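Local coordinates for protein ribosomal RNA small subunit methyltransferase D (Escherichia coli, PDB 2FPO) that methylates guanine 966 of 16S rRNA at N2 within the assembled 30S particle, taking the methyl group from S-adenosyl-L-methionine, at residues 41-44 against 45-49; 69-72 against 73-77; 109-112 against 113-116. All coordinates share one frame; numbering follows the deposited sequence.

Interaction 1: residues 41-44 against 45-49; sequences VRET and LFNWL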
loop_
_atom_site.group_PDB
_atom_site.type_symbol
_atom_site.label_atom_id
_atom_site.label_comp_id
_atom_site.label_asym_id
_atom_site.label_seq_id
_atom_site.Cartn_x
_atom_site.Cartn_y
_atom_site.Cartn_z
ATOM N N VAL A 41 -11.610 -6.149 3.943
ATOM C CA VAL A 41 -10.573 -5.860 2.947
ATOM C C VAL A 41 -9.183 -6.173 3.496
ATOM O O VAL A 41 -8.454 -6.994 2.933
ATOM C CB VAL A 41 -10.658 -4.373 2.501
ATOM C CG1 VAL A 41 -9.420 -3.948 1.687
ATOM C CG2 VAL A 41 -11.975 -4.130 1.735
ATOM N N ARG A 42 -8.816 -5.530 4.596
ATOM C CA ARG A 42 -7.490 -5.714 5.179
ATOM C C ARG A 42 -7.258 -7.167 5.563
ATOM O O ARG A 42 -6.172 -7.715 5.357
ATOM C CB ARG A 42 -7.273 -4.782 6.382
ATOM C CG ARG A 42 -6.704 -3.434 6.002
ATOM C CD ARG A 42 -6.415 -2.582 7.236
ATOM N NE ARG A 42 -7.651 -2.146 7.876
ATOM C CZ ARG A 42 -7.747 -1.746 9.135
ATOM N NH1 ARG A 42 -6.675 -1.728 9.918
ATOM N NH2 ARG A 42 -8.922 -1.377 9.617
ATOM N N GLU A 43 -8.301 -7.793 6.110
ATOM C CA GLU A 43 -8.255 -9.187 6.483
ATOM C C GLU A 43 -7.903 -10.069 5.295
ATOM O O GLU A 43 -6.978 -10.876 5.372
ATOM C CB GLU A 43 -9.600 -9.577 7.089
ATOM C CG GLU A 43 -9.619 -10.882 7.797
ATOM C CD GLU A 43 -10.996 -11.150 8.422
ATOM O OE1 GLU A 43 -11.046 -11.543 9.606
ATOM O OE2 GLU A 43 -12.016 -10.946 7.727
ATOM N N THR A 44 -8.614 -9.888 4.191
ATOM C CA THR A 44 -8.352 -10.633 2.960
ATOM C C THR A 44 -6.916 -10.393 2.433
ATOM O O THR A 44 -6.196 -11.352 2.130
ATOM C CB THR A 44 -9.398 -10.263 1.862
ATOM O OG1 THR A 44 -10.709 -10.561 2.339
ATOM C CG2 THR A 44 -9.163 -11.024 0.564
ATOM N N LEU A 45 -6.505 -9.123 2.340
ATOM C CA LEU A 45 -5.195 -8.772 1.800
ATOM C C LEU A 45 -4.051 -9.375 2.626
ATOM O O LEU A 45 -3.086 -9.937 2.088
ATOM C CB LEU A 45 -5.025 -7.237 1.774
ATOM C CG LEU A 45 -3.663 -6.687 1.356
ATOM C CD1 LEU A 45 -3.161 -7.310 0.009
ATOM C CD2 LEU A 45 -3.710 -5.133 1.273
ATOM N N PHE A 46 -4.159 -9.227 3.940
ATOM C CA PHE A 46 -3.097 -9.655 4.820
ATOM C C PHE A 46 -3.090 -11.149 5.025
ATOM O O PHE A 46 -2.037 -11.706 5.328
ATOM C CB PHE A 46 -3.011 -8.804 6.089
ATOM C CG PHE A 46 -2.445 -7.436 5.818
ATOM C CD1 PHE A 46 -1.050 -7.263 5.680
ATOM C CD2 PHE A 46 -3.294 -6.342 5.599
ATOM C CE1 PHE A 46 -0.519 -6.027 5.385
ATOM C CE2 PHE A 46 -2.763 -5.085 5.298
ATOM C CZ PHE A 46 -1.380 -4.921 5.206
ATOM N N ASN A 47 -4.225 -11.806 4.799
ATOM C CA ASN A 47 -4.215 -13.257 4.669
ATOM C C ASN A 47 -3.437 -13.666 3.406
ATOM O O ASN A 47 -2.602 -14.571 3.475
ATOM C CB ASN A 47 -5.633 -13.842 4.722
ATOM C CG ASN A 47 -6.320 -13.637 6.093
ATOM O OD1 ASN A 47 -5.718 -13.140 7.051
ATOM N ND2 ASN A 47 -7.599 -14.012 6.173
ATOM N N TRP A 48 -3.666 -12.977 2.278
ATOM C CA TRP A 48 -2.867 -13.258 1.046
ATOM C C TRP A 48 -1.359 -13.033 1.251
ATOM O O TRP A 48 -0.533 -13.727 0.660
ATOM C CB TRP A 48 -3.279 -12.379 -0.146
ATOM C CG TRP A 48 -4.679 -12.571 -0.714
ATOM C CD1 TRP A 48 -5.488 -13.675 -0.602
ATOM C CD2 TRP A 48 -5.407 -11.618 -1.490
ATOM N NE1 TRP A 48 -6.685 -13.459 -1.270
ATOM C CE2 TRP A 48 -6.654 -12.207 -1.830
ATOM C CE3 TRP A 48 -5.114 -10.331 -1.963
ATOM C CZ2 TRP A 48 -7.610 -11.545 -2.616
ATOM C CZ3 TRP A 48 -6.060 -9.668 -2.719
ATOM C CH2 TRP A 48 -7.305 -10.282 -3.045
ATOM N N LEU A 49 -1.021 -12.027 2.059
ATOM C CA LEU A 49 0.364 -11.590 2.291
ATOM C C LEU A 49 1.060 -12.280 3.458
ATOM O O LEU A 49 2.242 -12.057 3.688
ATOM C CB LEU A 49 0.382 -10.070 2.537
ATOM C CG LEU A 49 0.073 -9.194 1.310
ATOM C CD1 LEU A 49 0.118 -7.720 1.682
ATOM C CD2 LEU A 49 1.017 -9.492 0.145
#
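Thr44 and Trp48, one turn apart on helix 39-53, run side by side in the same direction, and the methyl CG2 of Thr44 sits over one face of the indole. This CH-pi contact puts CG2 4.0 Å from the centroid of the six-membered ring, displaced toward the rim and closest to Trp48 CZ2 at 3.6 Å. CG2 gets there by standing anti to the backbone N, which leaves OG1 beside that nitrogen and bonded to Arg40 O and Lys179 NZ.

Four backbone hydrogen bonds of the i to i+4 kind carry the turn, from Leu45 N to Val41 O (2.9 Å, N-H...O 169°) through Asn47 N to Glu43 O (3.0 Å) to Trp48 N to Thr44 O (3.0 Å). Arg42 O, the acceptor for Phe46 N, also lies at the edge of the Phe46 ring, 3.2 Å from CD2. Leu45 faces the sheet, packing on Tyr157 and Phe127.

Arg42 sends its guanidinium out of the turn to Arg15 O and toward helix 67-74. The turn thus divides its surface: Leu45 and Leu49 meet the sheet, Phe46 packs against helix 67-74, and Glu43 and Asn47 are exposed, while the guanidinium of Arg42 ties this helix to its neighbours.

Interaction 2: residues 69-72 against 73-77; sequences GLEA and LSRYA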
loop_
_atom_site.group_PDB
_atom_site.type_symbol
_atom_site.label_atom_id
_atom_site.label_comp_id
_atom_site.label_asym_id
_atom_site.label_seq_id
_atom_site.Cartn_x
_atom_site.Cartn_y
_atom_site.Cartn_z
ATOM N N GLY A 69 -0.297 0.517 5.496
ATOM C CA GLY A 69 1.083 0.569 5.995
ATOM C C GLY A 69 1.221 0.178 7.465
ATOM O O GLY A 69 2.152 -0.528 7.840
ATOM N N LEU A 70 0.281 0.636 8.287
ATOM C CA LEU A 70 0.265 0.343 9.721
ATOM C C LEU A 70 -0.011 -1.115 10.071
ATOM O O LEU A 70 0.615 -1.712 10.954
ATOM C CB LEU A 70 -0.724 1.269 10.439
ATOM C CG LEU A 70 -0.256 2.732 10.470
ATOM C CD1 LEU A 70 -1.346 3.625 11.046
ATOM C CD2 LEU A 70 1.016 2.845 11.281
ATOM N N GLU A 71 -0.961 -1.694 9.372
ATOM C CA GLU A 71 -1.208 -3.126 9.476
ATOM C C GLU A 71 0.045 -3.916 9.027
ATOM O O GLU A 71 0.406 -4.913 9.661
ATOM C CB GLU A 71 -2.454 -3.428 8.633
ATOM C CG GLU A 71 -3.065 -4.770 8.766
ATOM C CD GLU A 71 -3.856 -4.937 10.029
ATOM O OE1 GLU A 71 -4.688 -4.052 10.383
ATOM O OE2 GLU A 71 -3.619 -5.977 10.662
ATOM N N ALA A 72 0.727 -3.454 7.960
ATOM C CA ALA A 72 1.979 -4.093 7.511
ATOM C C ALA A 72 3.052 -4.058 8.593
ATOM O O ALA A 72 3.630 -5.089 8.913
ATOM C CB ALA A 72 2.502 -3.496 6.146
ATOM N N LEU A 73 3.274 -2.901 9.216
ATOM C CA LEU A 73 4.236 -2.793 10.292
ATOM C C LEU A 73 3.887 -3.650 11.505
ATOM O O LEU A 73 4.770 -4.213 12.160
ATOM C CB LEU A 73 4.404 -1.329 10.720
ATOM C CG LEU A 73 5.068 -0.498 9.624
ATOM C CD1 LEU A 73 4.641 0.981 9.786
ATOM C CD2 LEU A 73 6.617 -0.666 9.561
ATOM N N SER A 74 2.602 -3.722 11.810
ATOM C CA SER A 74 2.148 -4.515 12.931
ATOM C C SER A 74 2.561 -5.988 12.751
ATOM O O SER A 74 3.020 -6.639 13.699
ATOM C CB SER A 74 0.634 -4.388 13.076
ATOM O OG SER A 74 0.200 -5.019 14.268
ATOM N N ARG A 75 2.434 -6.470 11.516
ATOM C CA ARG A 75 2.648 -7.851 11.169
ATOM C C ARG A 75 4.113 -8.109 10.792
ATOM O O ARG A 75 4.441 -9.070 10.066
ATOM C CB ARG A 75 1.677 -8.231 10.063
ATOM C CG ARG A 75 0.212 -8.059 10.474
ATOM C CD ARG A 75 -0.696 -8.310 9.273
ATOM N NE ARG A 75 -2.126 -8.079 9.541
ATOM C CZ ARG A 75 -3.072 -9.012 9.531
ATOM N NH1 ARG A 75 -2.771 -10.290 9.294
ATOM N NH2 ARG A 75 -4.343 -8.672 9.751
ATOM N N TYR A 76 4.974 -7.225 11.309
ATOM C CA TYR A 76 6.425 -7.380 11.312
ATOM C C TYR A 76 7.084 -7.213 9.943
ATOM O O TYR A 76 8.143 -7.793 9.686
ATOM C CB TYR A 76 6.842 -8.706 11.985
ATOM C CG TYR A 76 6.314 -8.859 13.403
ATOM C CD1 TYR A 76 6.952 -8.245 14.479
ATOM C CD2 TYR A 76 5.164 -9.621 13.661
ATOM C CE1 TYR A 76 6.472 -8.395 15.790
ATOM C CE2 TYR A 76 4.664 -9.767 14.961
ATOM C CZ TYR A 76 5.321 -9.151 16.016
ATOM O OH TYR A 76 4.827 -9.307 17.292
ATOM N N ALA A 77 6.476 -6.396 9.072
ATOM C CA ALA A 77 7.216 -5.804 7.965
ATOM C C ALA A 77 8.523 -5.261 8.537
ATOM O O ALA A 77 8.528 -4.717 9.629
ATOM C CB ALA A 77 6.409 -4.661 7.313
#
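From Gly69 O to Leu73 N (3.0 Å) and from Leu70 O to Ser74 N the backbone keeps alpha-helical i to i+4 bonding, and the helix then ends in a Schellman motif with Tyr76, at positive phi (72°), as its C-prime residue. Ala77 N reaches back to Ala72 O at 3.1 Å, and Tyr76 N bonds Leu73 O; Arg75 N bonds Glu71 O and more weakly Ala72 O.

A salt bridge joins the side chains of Glu71 and Arg75. Both NE (2.8 Å) and NH2 (2.9 Å) of Arg75 converge on the single oxygen OE2 of Glu71, a side-on grip. NE meets the anti lone pair of OE2, whereas NH2 comes from above the carboxylate plane; the oxygen itself stays close to the guanidinium plane, and the two flat groups are turned 58° apart. A bend at chi2 (76°) brings the carboxylate of Glu71 round to an arginine chain that runs extended from CG to NE. The other oxygen, OE1, is held by Arg42 and by Ile17 N.

Apolar contacts are lighter. CD2 of Leu70 lies 4.3 Å from CD1 of Leu73, on the side that faces helix 87-99, where both leucines touch Leu97. The methyls of Ala72 and Ala77 are 4.2 Å apart, and both rest on Cys58 of strand 57-60. Ser74 OG instead serves Gly18 O and Trp21 N.

The helix belongs to the beta-alpha-beta unit made with strands 57-60 and 79-83 of the Rossmann-like methyltransferase fold. With basic groups on both its oxygens, the buried carboxylate of Glu71 is probably kept ionised, and its orientation is fixed from several sides.

Interaction 3: residues 109-112 against 113-116; sequences NSNA and MSFL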
loop_
_atom_site.group_PDB
_atom_site.type_symbol
_atom_site.label_atom_id
_atom_site.label_comp_id
_atom_site.label_asym_id
_atom_site.label_seq_id
_atom_site.Cartn_x
_atom_site.Cartn_y
_atom_site.Cartn_z
ATOM N N ASN A 109 5.515 13.462 2.379
ATOM C CA ASN A 109 4.350 14.274 2.014
ATOM C C ASN A 109 4.520 14.637 0.555
ATOM O O ASN A 109 5.134 15.640 0.227
ATOM C CB ASN A 109 4.255 15.523 2.898
ATOM C CG ASN A 109 3.016 16.393 2.574
ATOM O OD1 ASN A 109 2.074 15.958 1.881
ATOM N ND2 ASN A 109 3.025 17.613 3.077
ATOM N N SER A 110 4.002 13.798 -0.331
ATOM C CA SER A 110 4.191 14.031 -1.770
ATOM C C SER A 110 3.039 13.372 -2.494
ATOM O O SER A 110 2.481 12.364 -2.015
ATOM C CB SER A 110 5.521 13.399 -2.265
ATOM O OG SER A 110 5.633 13.497 -3.703
ATOM N N ASN A 111 2.691 13.902 -3.640
ATOM C CA ASN A 111 1.879 13.122 -4.564
ATOM C C ASN A 111 2.718 11.969 -5.157
ATOM O O ASN A 111 3.959 12.071 -5.254
ATOM C CB ASN A 111 1.270 14.032 -5.656
ATOM C CG ASN A 111 2.310 14.565 -6.631
ATOM O OD1 ASN A 111 2.531 13.977 -7.675
ATOM N ND2 ASN A 111 3.003 15.632 -6.254
ATOM N N ALA A 112 2.054 10.888 -5.562
ATOM C CA ALA A 112 2.750 9.690 -6.041
ATOM C C ALA A 112 3.467 9.856 -7.376
ATOM O O ALA A 112 4.512 9.270 -7.577
ATOM C CB ALA A 112 1.805 8.495 -6.096
HETATM N N MSE A 113 2.916 10.681 -8.267
HETATM C CA MSE A 113 3.488 10.880 -9.601
HETATM C C MSE A 113 4.858 11.546 -9.562
HETATM O O MSE A 113 5.769 11.082 -10.257
HETATM C CB MSE A 113 2.550 11.713 -10.475
HETATM C CG MSE A 113 1.150 11.154 -10.463
HETATM SE SE MSE A 113 1.006 9.661 -11.676
HETATM C CE MSE A 113 0.480 10.711 -13.142
ATOM N N SER A 114 5.000 12.608 -8.754
ATOM C CA SER A 114 6.283 13.254 -8.522
ATOM C C SER A 114 7.231 12.341 -7.761
ATOM O O SER A 114 8.430 12.261 -8.077
ATOM C CB SER A 114 6.110 14.530 -7.680
ATOM O OG SER A 114 5.436 15.500 -8.448
ATOM N N PHE A 115 6.704 11.690 -6.734
ATOM C CA PHE A 115 7.532 10.831 -5.905
ATOM C C PHE A 115 8.177 9.645 -6.644
ATOM O O PHE A 115 9.364 9.363 -6.452
ATOM C CB PHE A 115 6.809 10.321 -4.655
ATOM C CG PHE A 115 7.698 9.430 -3.823
ATOM C CD1 PHE A 115 8.705 9.980 -3.046
ATOM C CD2 PHE A 115 7.593 8.045 -3.908
ATOM C CE1 PHE A 115 9.565 9.148 -2.324
ATOM C CE2 PHE A 115 8.468 7.217 -3.197
ATOM C CZ PHE A 115 9.440 7.785 -2.409
ATOM N N LEU A 116 7.386 8.945 -7.459
ATOM C CA LEU A 116 7.839 7.734 -8.153
ATOM C C LEU A 116 8.642 8.023 -9.414
ATOM O O LEU A 116 9.288 7.120 -9.959
ATOM C CB LEU A 116 6.647 6.790 -8.461
ATOM C CG LEU A 116 5.824 6.326 -7.239
ATOM C CD1 LEU A 116 4.561 5.654 -7.690
ATOM C CD2 LEU A 116 6.701 5.407 -6.327
#
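An asparagine N-cap starts helix 112-116: OD1 of Asn111 accepts from the backbone N of Ser114 at 3.0 Å in a nearly straight bond (N-H...O 168°). The donor stands above the plane of the side-chain carbonyl, 41° out of it. CG of Asn111 sits between its own backbone N and carbonyl carbon (chi1 70°), which turns the amide onto the first turn of the helix. The same amide also offers ND2 to Ser114 OG, a weak bond of 3.3 Å, so Ser114 is met through both its backbone and its hydroxyl.

This cap lies just beyond strand 105-108, an outermost strand of the central mixed sheet, where the chain turns from strand into the short helix. Asn111 O takes two donors there. Phe115 N gives the regular helical bond at 3.1 Å, and Ser110 OG donates at 2.7 Å from the residue before the cap; the same hydroxyl lies 3.5 Å from Phe115 CB.

One residue on, Leu116 N bonds Ala112 O at 2.9 Å. CG of Leu116 passes close to that oxygen, and its CD1 comes to 4.3 Å from the methyl of Ala112. Beyond the turn, Leu116 packs on Thr140, Leu143 and Leu144 of helix 137-146, Ala112 touches Phe62, and the ring of Phe115 meets that of Trp149.

Overall arrangement
From the N terminus the three contacts follow in series; each is local, spanning about one turn between residues three to five apart, and none closes a long loop, nests in or crosses another. Interaction 1 lies within helix 39-53, ahead of strand 57-60; interaction 2 ends helix 67-74 before strand 79-83; interaction 3 starts helix 112-116 after strand 105-108. Interactions 1 and 2, with centres about 12 Å apart, touch directly: the Arg42 to Glu71 salt bridge and the packing of Phe46 on Glu71, Ala72 and Arg75 join the two helices. Interaction 3 is separate, across the chain's centre from interaction 1 and about 14 Å from interaction 2 at nearest atoms.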